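Local coordinates for NikO protein (Streptomyces tendae, PDB 4FQD) that acts as an enolpyruvyl transferase of the MurA subfamily, essential in nikkomycin biosynthesis, and probably takes its enolpyruvyl group from phosphoenolpyruvate, at residues His295-Ala298 / Pro299-Leu303; Val269-Ile272 / Cys273-Val276. The protein carries 4 engineered substitutions. One frame throughout, in Å; residues are numbered along the deposited sequence.

Interaction 1 (His295-Ala298 / Pro299-Leu303); sequences HALA and PEFDL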
# COMPACT_ATOMS: atom_id res chain seq x y z
N HIS A 295 -7.45 -19.76 -5.18
CA HIS A 295 -6.13 -19.78 -4.58
C HIS A 295 -5.19 -18.78 -5.26
O HIS A 295 -4.33 -18.19 -4.61
CB HIS A 295 -5.52 -21.19 -4.64
CG HIS A 295 -4.12 -21.26 -4.13
ND1 HIS A 295 -3.02 -21.27 -4.96
CD2 HIS A 295 -3.63 -21.31 -2.86
CE1 HIS A 295 -1.92 -21.33 -4.23
NE2 HIS A 295 -2.27 -21.35 -2.96
N ALA A 296 -5.37 -18.61 -6.56
CA ALA A 296 -4.60 -17.63 -7.31
C ALA A 296 -5.01 -16.22 -6.92
O ALA A 296 -4.21 -15.29 -6.97
CB ALA A 296 -4.80 -17.83 -8.80
N LEU A 297 -6.27 -16.07 -6.52
CA LEU A 297 -6.80 -14.79 -6.08
C LEU A 297 -6.66 -14.61 -4.57
O LEU A 297 -7.43 -13.88 -3.95
CB LEU A 297 -8.28 -14.66 -6.48
CG LEU A 297 -8.56 -14.49 -7.98
CD1 LEU A 297 -10.04 -14.73 -8.26
CD2 LEU A 297 -8.14 -13.11 -8.45
N ALA A 298 -5.67 -15.29 -4.00
CA ALA A 298 -5.38 -15.20 -2.56
C ALA A 298 -5.20 -13.77 -2.03
O ALA A 298 -5.70 -13.46 -0.94
CB ALA A 298 -4.19 -16.08 -2.19
N PRO A 299 -4.47 -12.90 -2.76
CA PRO A 299 -4.40 -11.51 -2.29
C PRO A 299 -5.77 -10.84 -2.27
O PRO A 299 -6.08 -10.11 -1.33
CB PRO A 299 -3.50 -10.83 -3.32
CG PRO A 299 -2.66 -11.93 -3.87
CD PRO A 299 -3.56 -13.13 -3.90
N GLU A 300 -6.57 -11.09 -3.30
CA GLU A 300 -7.92 -10.55 -3.37
C GLU A 300 -8.81 -11.08 -2.25
O GLU A 300 -9.58 -10.33 -1.65
CB GLU A 300 -8.56 -10.86 -4.73
CG GLU A 300 -8.14 -9.93 -5.86
CD GLU A 300 -6.80 -10.29 -6.46
OE1 GLU A 300 -6.16 -11.25 -5.98
OE2 GLU A 300 -6.37 -9.61 -7.42
N PHE A 301 -8.70 -12.38 -1.97
CA PHE A 301 -9.52 -13.01 -0.95
C PHE A 301 -9.13 -12.61 0.47
O PHE A 301 -9.95 -12.62 1.38
CB PHE A 301 -9.51 -14.53 -1.11
CG PHE A 301 -10.59 -15.05 -2.02
CD1 PHE A 301 -10.46 -14.94 -3.39
CD2 PHE A 301 -11.73 -15.64 -1.50
CE1 PHE A 301 -11.46 -15.41 -4.23
CE2 PHE A 301 -12.72 -16.11 -2.33
CZ PHE A 301 -12.59 -16.00 -3.70
N ASP A 302 -7.86 -12.25 0.65
CA ASP A 302 -7.41 -11.75 1.94
C ASP A 302 -8.05 -10.39 2.21
O ASP A 302 -8.39 -10.07 3.34
CB ASP A 302 -5.88 -11.63 1.97
CG ASP A 302 -5.38 -11.00 3.25
OD1 ASP A 302 -5.51 -11.63 4.32
OD2 ASP A 302 -4.84 -9.87 3.20
N LEU A 303 -8.23 -9.61 1.15
CA LEU A 303 -8.91 -8.33 1.25
C LEU A 303 -10.39 -8.52 1.54
O LEU A 303 -10.95 -7.83 2.39
CB LEU A 303 -8.73 -7.52 -0.04
CG LEU A 303 -7.35 -6.90 -0.26
CD1 LEU A 303 -7.31 -6.19 -1.60
CD2 LEU A 303 -7.02 -5.94 0.87
O HOH W 1 -4.12 -12.57 -7.21

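Interaction 2 (Val269-Ile272 / Cys273-Val276); sequences VTWI and CAGV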
# COMPACT_ATOMS: atom_id res chain seq x y z
N VAL A 269 -13.94 -12.45 -9.59
CA VAL A 269 -13.98 -11.24 -8.79
C VAL A 269 -15.23 -10.43 -9.11
O VAL A 269 -15.92 -9.94 -8.21
CB VAL A 269 -12.73 -10.36 -9.04
CG1 VAL A 269 -12.86 -9.02 -8.32
CG2 VAL A 269 -11.47 -11.09 -8.62
N THR A 270 -15.52 -10.31 -10.40
CA THR A 270 -16.67 -9.54 -10.88
C THR A 270 -17.99 -10.09 -10.33
O THR A 270 -18.86 -9.32 -9.90
CB THR A 270 -16.74 -9.53 -12.42
OG1 THR A 270 -15.51 -9.02 -12.94
CG2 THR A 270 -17.89 -8.66 -12.90
N TRP A 271 -18.13 -11.41 -10.33
CA TRP A 271 -19.36 -12.03 -9.86
C TRP A 271 -19.50 -12.00 -8.34
O TRP A 271 -20.61 -11.90 -7.81
CB TRP A 271 -19.48 -13.47 -10.38
CG TRP A 271 -19.79 -13.55 -11.84
CD1 TRP A 271 -19.02 -14.12 -12.82
CD2 TRP A 271 -20.94 -13.02 -12.51
NE1 TRP A 271 -19.63 -13.99 -14.04
CE2 TRP A 271 -20.81 -13.32 -13.88
CE3 TRP A 271 -22.08 -12.33 -12.07
CZ2 TRP A 271 -21.77 -12.95 -14.82
CZ3 TRP A 271 -23.03 -11.97 -13.01
CH2 TRP A 271 -22.87 -12.28 -14.36
N ILE A 272 -18.37 -12.09 -7.65
CA ILE A 272 -18.37 -11.98 -6.19
C ILE A 272 -18.82 -10.57 -5.80
O ILE A 272 -19.61 -10.40 -4.88
CB ILE A 272 -16.97 -12.27 -5.60
CG1 ILE A 272 -16.62 -13.74 -5.79
CG2 ILE A 272 -16.93 -11.91 -4.13
CD1 ILE A 272 -15.22 -14.10 -5.33
N CYS A 273 -18.31 -9.57 -6.52
CA CYS A 273 -18.70 -8.19 -6.30
C CYS A 273 -20.19 -8.00 -6.57
O CYS A 273 -20.88 -7.29 -5.83
CB CYS A 273 -17.89 -7.26 -7.20
SG CYS A 273 -18.37 -5.51 -7.10
N ALA A 274 -20.68 -8.65 -7.62
CA ALA A 274 -22.09 -8.56 -7.99
C ALA A 274 -22.99 -9.26 -6.98
O ALA A 274 -24.04 -8.74 -6.61
CB ALA A 274 -22.30 -9.14 -9.38
N GLY A 275 -22.57 -10.45 -6.54
CA GLY A 275 -23.34 -11.22 -5.58
C GLY A 275 -23.48 -10.54 -4.23
O GLY A 275 -24.54 -10.61 -3.60
N VAL A 276 -22.42 -9.88 -3.79
CA VAL A 276 -22.41 -9.20 -2.51
C VAL A 276 -23.32 -7.96 -2.51
O VAL A 276 -24.02 -7.69 -1.54
CB VAL A 276 -20.98 -8.80 -2.09
CG1 VAL A 276 -20.99 -7.83 -0.92
CG2 VAL A 276 -20.16 -10.03 -1.75

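Interaction 1 (His295-Ala298 / Pro299-Leu303)
Leu-297 overlaps the ring of Phe-301 one turn further on, its CB 3.8 Å from Phe-301 CD1. The pair sits at a helix-to-helix junction in the beta/alpha inverse barrel: helix 290-296 ends, Leu-297 departs from helical geometry and, at the N-cap position, opens helix 298-307. Pro-299 falls in the first turn of that helix, where a residue without an N-H costs no bond. Leu-297 O accepts from Phe-301 N almost straight down the carbonyl, at a C=O...N angle of 164°, and also faces the ring edge in plane, 3.3 Å from Phe-301 CD1. Leu-297 thus meets the ring through its CB and its carbonyl, and Leu-265, Val-268 and Val-269 of helix 265-278 pack on its side chain.

On another flank Leu-297 CD2 comes within 3.7 Å of Glu-300 OE1, the two side chains crossing obliquely. A bend at chi2 (81°) folds the Glu-300 chain back over the leucine. Its buried carboxylate is shared out: OE2 is bonded to Phe-340 N and Ser-343 OG, while OE1 lies 2.7 Å from a water that also reaches Ala-296 O, linking the end of one helix to the start of the next. An alanine here would take away the carboxylate and would probably leave Phe-340 N and Ser-343 OG without their acceptor and the water without its anchor in helix 298-307. The next backbone bond runs from Asp-302 N to Ala-298 O at 2.9 Å, and Asp-302 CB lies 3.4 Å from the same Ala-298 O.

Interaction 2 (Val269-Ile272 / Cys273-Val276)
Ile-272 and Val-276, one turn apart on helix 265-278, meet loosely through their side chains, CG2 to CG2 at 4.4 Å. The closer approach is of a Val-276 methyl to a carbonyl: CG2, beside its own nitrogen, lies 3.2 Å from Ile-272 O. This is an alpha-helix seen over two turns, in which Ile-272, Cys-273 and Ala-274 cover most of the ground between the halves. Four consecutive i to i+4 bonds run through it. The first joins Cys-273 N to Val-269 O, with an N-H...O angle of 162°, and the third is the shortest, Gly-275 N to Trp-271 O at 2.7 Å.

Ile-272 sends CG2 anti to its own nitrogen, beside its carbonyl carbon, which brings that methyl 3.6 Å from Cys-273 N and onto the flank facing Val-276. Its CG1 branch goes the other way, beside the nitrogen. Cys-273 settles its CB over the preceding turn, 3.5 Å from both Val-269 O and Thr-270 O, while SG, anti to the cysteine nitrogen (chi1 176°), is carried off from that turn. Ala-274 uses its single methyl twice: CB rests 3.5 Å from Thr-270 O and approaches the indole of Trp-271 obliquely, 4.2 Å from CE3. The indole's NE1 is bonded to Glu-267 OE2, a turn back, which helps fix the rotation of the ring. Thr-270 OG1 is likewise bound, to Ile-266 O and Tyr-438 OH.

All eight residues are buried, under neighbouring helices and loops. Phe-346 and Leu-349 of helix 344-351 and Leu-417 of helix 409-419 cover Cys-273, Phe-301 of helix 298-307 lies on Ile-272, helix 441-447 packs on Trp-271, and Val-276 rests against Val-309 and Leu-323, the latter just beyond strand 317-320.

In the fold
Interaction 2 precedes interaction 1 along the chain, with strand 283-286 between them, and the two pack side by side with centres about 14 Å apart. Phe-301 and Ile-272 make one join, CZ to CD1 at 3.6 Å; Leu-297 and Val-269 make the other, CD2 to CG2 at 3.9 Å. The helix junction 295-303 therefore lies against one flank of helix 265-278. Helices 409-419 and 441-447 contact other residues of it, while Val-269 touches both the junction, at Leu-297, and helix 344-351, at Phe-346. Phe-301 also reaches Val-311 and Val-313, tying the pair to strand 311-313. Phe-340 meets Leu-297, and Ser-343, a partner of interaction 1, also touches Val-269 of interaction 2.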